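Local coordinates for putative exported protein (Bordetella pertussis Tohama I, PDB 2PFY) that binds pyroglutamic acid in the periplasm as the extracytoplasmic solute receptor of a TRAP-type (tripartite ATP-independent) transport system, probably delivering it to the membrane permease, at residues G117-V131 against Y195-S209. Numbering follows the deposited sequence.
With PCA (pyroglutamic acid), chain E.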
loop_
_atom_site.group_PDB
_atom_site.type_symbol
_atom_site.label_atom_id
_atom_site.label_comp_id
_atom_site.label_asym_id
_atom_site.label_seq_id
_atom_site.Cartn_x
_atom_site.Cartn_y
_atom_site.Cartn_z
ATOM N N GLY A 117 2.185 8.904 -5.951
ATOM C CA GLY A 117 1.501 7.986 -5.043
ATOM C C GLY A 117 0.117 7.600 -5.549
ATOM O O GLY A 117 -0.472 8.283 -6.398
ATOM N N SER A 118 -0.406 6.478 -5.052
ATOM C CA SER A 118 -1.813 6.131 -5.267
ATOM C C SER A 118 -2.212 5.247 -4.123
ATOM O O SER A 118 -1.368 4.542 -3.563
ATOM C CB SER A 118 -2.038 5.401 -6.598
ATOM O OG SER A 118 -1.879 6.290 -7.682
ATOM N N PRO A 119 -3.496 5.328 -3.724
ATOM C CA PRO A 119 -3.929 4.548 -2.569
ATOM C C PRO A 119 -4.465 3.160 -2.961
ATOM O O PRO A 119 -5.019 2.972 -4.045
ATOM C CB PRO A 119 -5.067 5.422 -1.993
ATOM C CG PRO A 119 -5.732 5.993 -3.251
ATOM C CD PRO A 119 -4.565 6.236 -4.215
ATOM N N TRP A 120 -4.251 2.202 -2.086
ATOM C CA TRP A 120 -5.063 0.988 -2.035
ATOM C C TRP A 120 -6.462 1.382 -1.508
ATOM O O TRP A 120 -6.646 2.480 -0.971
ATOM C CB TRP A 120 -4.422 0.006 -1.038
ATOM C CG TRP A 120 -3.210 -0.656 -1.575
ATOM C CD1 TRP A 120 -1.890 -0.264 -1.424
ATOM C CD2 TRP A 120 -3.195 -1.853 -2.343
ATOM N NE1 TRP A 120 -1.064 -1.167 -2.046
ATOM C CE2 TRP A 120 -1.839 -2.157 -2.615
ATOM C CE3 TRP A 120 -4.206 -2.712 -2.831
ATOM C CZ2 TRP A 120 -1.461 -3.289 -3.345
ATOM C CZ3 TRP A 120 -3.829 -3.839 -3.571
ATOM C CH2 TRP A 120 -2.466 -4.115 -3.812
ATOM N N PRO A 121 -7.457 0.489 -1.679
ATOM C CA PRO A 121 -8.723 0.696 -0.996
ATOM C C PRO A 121 -8.570 0.429 0.515
ATOM O O PRO A 121 -7.515 -0.046 0.965
ATOM C CB PRO A 121 -9.685 -0.319 -1.684
ATOM C CG PRO A 121 -8.941 -0.769 -2.974
ATOM C CD PRO A 121 -7.484 -0.707 -2.539
ATOM N N PRO A 122 -9.597 0.786 1.308
ATOM C CA PRO A 122 -9.554 0.568 2.751
ATOM C C PRO A 122 -9.375 -0.903 3.129
ATOM O O PRO A 122 -9.810 -1.797 2.376
ATOM C CB PRO A 122 -10.921 1.071 3.218
ATOM C CG PRO A 122 -11.321 2.091 2.165
ATOM C CD PRO A 122 -10.836 1.460 0.879
ATOM N N GLN A 123 -8.735 -1.168 4.276
ATOM C CA GLN A 123 -8.368 -2.544 4.627
ATOM C C GLN A 123 -9.481 -3.209 5.440
ATOM O O GLN A 123 -9.873 -2.699 6.488
ATOM C CB GLN A 123 -7.067 -2.567 5.445
ATOM C CG GLN A 123 -5.885 -1.821 4.774
ATOM C CD GLN A 123 -5.402 -2.533 3.514
ATOM O OE1 GLN A 123 -5.719 -2.146 2.382
ATOM N NE2 GLN A 123 -4.680 -3.589 3.708
ATOM N N GLY A 124 -9.971 -4.342 4.955
ATOM C CA GLY A 124 -10.941 -5.188 5.713
ATOM C C GLY A 124 -10.246 -6.422 6.278
ATOM O O GLY A 124 -9.014 -6.595 6.137
ATOM N N ILE A 125 -11.031 -7.271 6.931
ATOM C CA ILE A 125 -10.535 -8.496 7.567
ATOM C C ILE A 125 -11.156 -9.694 6.876
ATOM O O ILE A 125 -12.352 -9.701 6.646
ATOM C CB ILE A 125 -10.879 -8.504 9.094
ATOM C CG1 ILE A 125 -10.103 -7.371 9.771
ATOM C CG2 ILE A 125 -10.516 -9.895 9.751
ATOM C CD1 ILE A 125 -10.575 -6.947 11.177
ATOM N N TYR A 126 -10.326 -10.677 6.506
ATOM C CA TYR A 126 -10.807 -11.896 5.862
ATOM C C TYR A 126 -10.572 -13.065 6.793
ATOM O O TYR A 126 -9.478 -13.218 7.332
ATOM C CB TYR A 126 -10.040 -12.212 4.568
ATOM C CG TYR A 126 -10.182 -11.213 3.427
ATOM C CD1 TYR A 126 -10.901 -11.549 2.277
ATOM C CD2 TYR A 126 -9.556 -9.964 3.476
ATOM C CE1 TYR A 126 -10.990 -10.673 1.179
ATOM C CE2 TYR A 126 -9.665 -9.049 2.394
ATOM C CZ TYR A 126 -10.376 -9.419 1.250
ATOM O OH TYR A 126 -10.477 -8.535 0.191
ATOM N N THR A 127 -11.570 -13.916 6.949
ATOM C CA THR A 127 -11.456 -15.018 7.911
ATOM C C THR A 127 -12.121 -16.272 7.357
ATOM O O THR A 127 -12.867 -16.204 6.358
ATOM C CB THR A 127 -12.137 -14.665 9.284
ATOM O OG1 THR A 127 -13.549 -14.542 9.098
ATOM C CG2 THR A 127 -11.613 -13.356 9.836
ATOM N N LYS A 128 -11.851 -17.407 8.005
ATOM C CA LYS A 128 -12.455 -18.676 7.611
ATOM C C LYS A 128 -13.665 -19.021 8.463
ATOM O O LYS A 128 -14.405 -19.931 8.098
ATOM C CB LYS A 128 -11.448 -19.820 7.657
ATOM C CG LYS A 128 -10.273 -19.615 6.729
ATOM C CD LYS A 128 -9.108 -20.446 7.166
ATOM C CE LYS A 128 -8.965 -21.643 6.302
ATOM N NZ LYS A 128 -7.736 -22.351 6.745
ATOM N N LYS A 129 -13.852 -18.273 9.562
ATOM C CA LYS A 129 -14.960 -18.474 10.515
ATOM C C LYS A 129 -15.514 -17.119 10.892
ATOM O O LYS A 129 -14.810 -16.137 10.781
ATOM C CB LYS A 129 -14.464 -19.165 11.805
ATOM C CG LYS A 129 -14.171 -20.640 11.641
ATOM C CD LYS A 129 -14.569 -21.453 12.905
ATOM C CE LYS A 129 -16.105 -21.676 12.970
ATOM N NZ LYS A 129 -16.481 -22.640 14.027
ATOM N N PRO A 130 -16.763 -17.058 11.372
ATOM C CA PRO A 130 -17.257 -15.770 11.834
ATOM C C PRO A 130 -16.383 -15.150 12.938
ATOM O O PRO A 130 -15.857 -15.857 13.798
ATOM C CB PRO A 130 -18.649 -16.103 12.393
ATOM C CG PRO A 130 -19.093 -17.318 11.660
ATOM C CD PRO A 130 -17.787 -18.122 11.507
ATOM N N VAL A 131 -16.258 -13.835 12.907
ATOM C CA VAL A 131 -15.532 -13.085 13.919
ATOM C C VAL A 131 -16.388 -11.891 14.351
ATOM O O VAL A 131 -16.930 -11.182 13.509
ATOM C CB VAL A 131 -14.145 -12.612 13.389
ATOM C CG1 VAL A 131 -13.478 -11.641 14.369
ATOM C CG2 VAL A 131 -13.227 -13.813 13.132
ATOM N N TYR A 195 -10.318 -19.312 -0.758
ATOM C CA TYR A 195 -9.595 -19.714 0.438
ATOM C C TYR A 195 -10.041 -19.122 1.763
ATOM O O TYR A 195 -9.659 -19.632 2.833
ATOM C CB TYR A 195 -8.059 -19.615 0.211
ATOM C CG TYR A 195 -7.533 -18.257 -0.203
ATOM C CD1 TYR A 195 -7.378 -17.241 0.737
ATOM C CD2 TYR A 195 -7.185 -17.980 -1.546
ATOM C CE1 TYR A 195 -6.870 -15.975 0.378
ATOM C CE2 TYR A 195 -6.649 -16.717 -1.911
ATOM C CZ TYR A 195 -6.492 -15.729 -0.941
ATOM O OH TYR A 195 -6.019 -14.468 -1.276
ATOM N N VAL A 196 -10.859 -18.066 1.718
ATOM C CA VAL A 196 -11.498 -17.528 2.917
ATOM C C VAL A 196 -12.990 -17.387 2.669
ATOM O O VAL A 196 -13.425 -17.451 1.516
ATOM C CB VAL A 196 -10.940 -16.149 3.368
ATOM C CG1 VAL A 196 -9.805 -16.346 4.357
ATOM C CG2 VAL A 196 -10.550 -15.237 2.133
ATOM N N LYS A 197 -13.769 -17.193 3.737
ATOM C CA LYS A 197 -15.229 -17.139 3.605
ATOM C C LYS A 197 -15.905 -15.849 4.033
ATOM O O LYS A 197 -16.973 -15.516 3.521
ATOM C CB LYS A 197 -15.881 -18.309 4.361
ATOM C CG LYS A 197 -16.143 -19.514 3.477
ATOM C CD LYS A 197 -14.828 -20.179 3.021
ATOM C CE LYS A 197 -14.887 -20.576 1.523
ATOM N NZ LYS A 197 -13.545 -20.832 0.907
ATOM N N TYR A 198 -15.333 -15.160 5.008
ATOM C CA TYR A 198 -15.942 -13.933 5.558
ATOM C C TYR A 198 -15.065 -12.729 5.290
ATOM O O TYR A 198 -13.872 -12.800 5.510
ATOM C CB TYR A 198 -16.139 -14.067 7.084
ATOM C CG TYR A 198 -17.080 -15.196 7.400
ATOM C CD1 TYR A 198 -18.454 -14.975 7.516
ATOM C CD2 TYR A 198 -16.613 -16.497 7.507
ATOM C CE1 TYR A 198 -19.331 -16.036 7.767
ATOM C CE2 TYR A 198 -17.494 -17.571 7.773
ATOM C CZ TYR A 198 -18.839 -17.329 7.893
ATOM O OH TYR A 198 -19.694 -18.409 8.159
ATOM N N TYR A 199 -15.670 -11.632 4.844
ATOM C CA TYR A 199 -14.963 -10.356 4.703
ATOM C C TYR A 199 -15.690 -9.332 5.555
ATOM O O TYR A 199 -16.917 -9.210 5.461
ATOM C CB TYR A 199 -14.934 -9.921 3.212
ATOM C CG TYR A 199 -14.440 -8.515 3.032
ATOM C CD1 TYR A 199 -13.068 -8.238 3.070
ATOM C CD2 TYR A 199 -15.335 -7.444 2.844
ATOM C CE1 TYR A 199 -12.597 -6.936 2.907
ATOM C CE2 TYR A 199 -14.861 -6.133 2.710
ATOM C CZ TYR A 199 -13.485 -5.903 2.734
ATOM O OH TYR A 199 -12.996 -4.616 2.611
ATOM N N TYR A 200 -14.960 -8.608 6.394
ATOM C CA TYR A 200 -15.534 -7.573 7.237
ATOM C C TYR A 200 -14.969 -6.253 6.733
ATOM O O TYR A 200 -13.739 -6.101 6.662
ATOM C CB TYR A 200 -15.179 -7.798 8.752
ATOM C CG TYR A 200 -15.739 -9.125 9.263
ATOM C CD1 TYR A 200 -17.058 -9.210 9.731
ATOM C CD2 TYR A 200 -14.989 -10.304 9.173
ATOM C CE1 TYR A 200 -17.593 -10.429 10.122
ATOM C CE2 TYR A 200 -15.502 -11.504 9.552
ATOM C CZ TYR A 200 -16.803 -11.567 10.038
ATOM O OH TYR A 200 -17.312 -12.786 10.414
ATOM N N ASP A 201 -15.869 -5.322 6.398
ATOM C CA ASP A 201 -15.539 -4.028 5.803
ATOM C C ASP A 201 -15.025 -3.111 6.926
ATOM O O ASP A 201 -15.706 -2.176 7.357
ATOM C CB ASP A 201 -16.807 -3.464 5.104
ATOM C CG ASP A 201 -16.544 -2.167 4.295
ATOM O OD1 ASP A 201 -15.396 -1.672 4.268
ATOM O OD2 ASP A 201 -17.503 -1.636 3.666
ATOM N N ALA A 202 -13.827 -3.423 7.430
ATOM C CA ALA A 202 -13.269 -2.734 8.586
ATOM C C ALA A 202 -12.863 -1.285 8.323
ATOM O O ALA A 202 -12.914 -0.452 9.224
ATOM C CB ALA A 202 -12.079 -3.511 9.140
ATOM N N GLN A 203 -12.459 -0.986 7.087
ATOM C CA GLN A 203 -11.738 0.251 6.770
ATOM C C GLN A 203 -10.705 0.596 7.850
ATOM O O GLN A 203 -10.681 1.732 8.352
ATOM C CB GLN A 203 -12.723 1.431 6.587
ATOM C CG GLN A 203 -13.720 1.254 5.434
ATOM C CD GLN A 203 -14.589 2.484 5.190
ATOM O OE1 GLN A 203 -14.093 3.635 5.096
ATOM N NE2 GLN A 203 -15.891 2.252 5.069
ATOM N N ALA A 204 -9.860 -0.355 8.234
ATOM C CA ALA A 204 -8.913 -0.098 9.329
ATOM C C ALA A 204 -7.969 1.087 9.004
ATOM O O ALA A 204 -7.693 1.951 9.855
ATOM C CB ALA A 204 -8.118 -1.336 9.658
ATOM N N PHE A 205 -7.497 1.123 7.758
ATOM C CA PHE A 205 -6.697 2.214 7.256
ATOM C C PHE A 205 -6.630 2.158 5.737
ATOM O O PHE A 205 -7.175 1.242 5.083
ATOM C CB PHE A 205 -5.275 2.208 7.887
ATOM C CG PHE A 205 -4.525 0.929 7.692
ATOM C CD1 PHE A 205 -3.679 0.750 6.574
ATOM C CD2 PHE A 205 -4.701 -0.129 8.576
ATOM C CE1 PHE A 205 -2.987 -0.446 6.374
ATOM C CE2 PHE A 205 -4.014 -1.368 8.365
ATOM C CZ PHE A 205 -3.157 -1.512 7.288
ATOM N N ILE A 206 -6.018 3.175 5.153
ATOM C CA ILE A 206 -5.860 3.140 3.719
ATOM C C ILE A 206 -4.372 3.373 3.328
ATOM O O ILE A 206 -3.889 4.526 3.315
ATOM C CB ILE A 206 -6.997 3.918 2.884
ATOM C CG1 ILE A 206 -6.459 5.005 2.007
ATOM C CG2 ILE A 206 -8.331 4.268 3.624
ATOM C CD1 ILE A 206 -5.926 4.461 0.822
ATOM N N PRO A 207 -3.646 2.259 3.055
ATOM C CA PRO A 207 -2.203 2.368 2.871
ATOM C C PRO A 207 -1.916 2.844 1.455
ATOM O O PRO A 207 -2.671 2.546 0.517
ATOM C CB PRO A 207 -1.698 0.947 3.147
ATOM C CG PRO A 207 -2.903 0.032 2.651
ATOM C CD PRO A 207 -4.146 0.867 2.898
ATOM N N GLN A 208 -0.881 3.657 1.321
ATOM C CA GLN A 208 -0.491 4.207 0.026
ATOM C C GLN A 208 0.549 3.333 -0.631
ATOM O O GLN A 208 1.301 2.626 0.021
ATOM C CB GLN A 208 0.104 5.592 0.180
ATOM C CG GLN A 208 -0.798 6.598 0.885
ATOM C CD GLN A 208 -2.121 6.831 0.179
ATOM O OE1 GLN A 208 -2.197 6.876 -1.033
ATOM N NE2 GLN A 208 -3.161 7.020 0.950
ATOM N N SER A 209 0.589 3.422 -1.949
ATOM C CA SER A 209 1.652 2.824 -2.727
ATOM C C SER A 209 2.366 3.980 -3.439
ATOM O O SER A 209 1.732 4.980 -3.782
ATOM C CB SER A 209 0.979 1.846 -3.680
ATOM O OG SER A 209 1.496 1.939 -4.965
HETATM N N PCA E . -2.988 -5.052 -0.578
HETATM C CA PCA E . -1.549 -5.110 -0.230
HETATM C CB PCA E . -1.222 -4.013 0.753
HETATM C CG PCA E . -2.519 -3.327 1.060
HETATM C CD PCA E . -3.536 -3.992 0.193
HETATM O OE PCA E . -4.707 -3.637 0.109
HETATM C C PCA E . -1.207 -6.463 0.364
HETATM O O PCA E . -0.049 -6.869 0.520
HETATM O OXT PCA E . -2.124 -7.187 0.705
#
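Y199 turns an edge onto one face of Y126 in an edge-to-face pair, the planes 61° apart and Y199 CD1 3.5 Å from Y126 CZ. Having CG anti to the backbone N (chi1 170°) brings the Y199 ring beside Y126 on the same face of the sheet; the Y126 hydroxyl bonds S183 O. The Y198 ring carries the backbone N of P130 over one face, while T127 O and K128 O lie at its edge. Y200 has T127 OG1 at its edge, and Y200 OH accepts a hydrogen bond from V131 N (2.9 Å). Over the F205 ring sits Q123 CG, a CH-pi contact 3.7 Å from the centroid. One face of W120 carries pyroglutamic acid, with W120 CD2 3.3 Å from PCA CD; P207 O lies at the indole's edge. Both segments cross between the two lobes of this periplasmic binding protein fold, pairing as separate antiparallel ladders in two sheets. W120, Q123 and P207 belong to the ligand pocket in this crossover region, consistent with the hinge of such receptors. Between the ladders, Q123 N bonds F205 O and A204 N bonds Q123 O. At T127 a classic beta bulge sets K197 N and Y198 N on T127 O from opposite faces of its carbonyl plane.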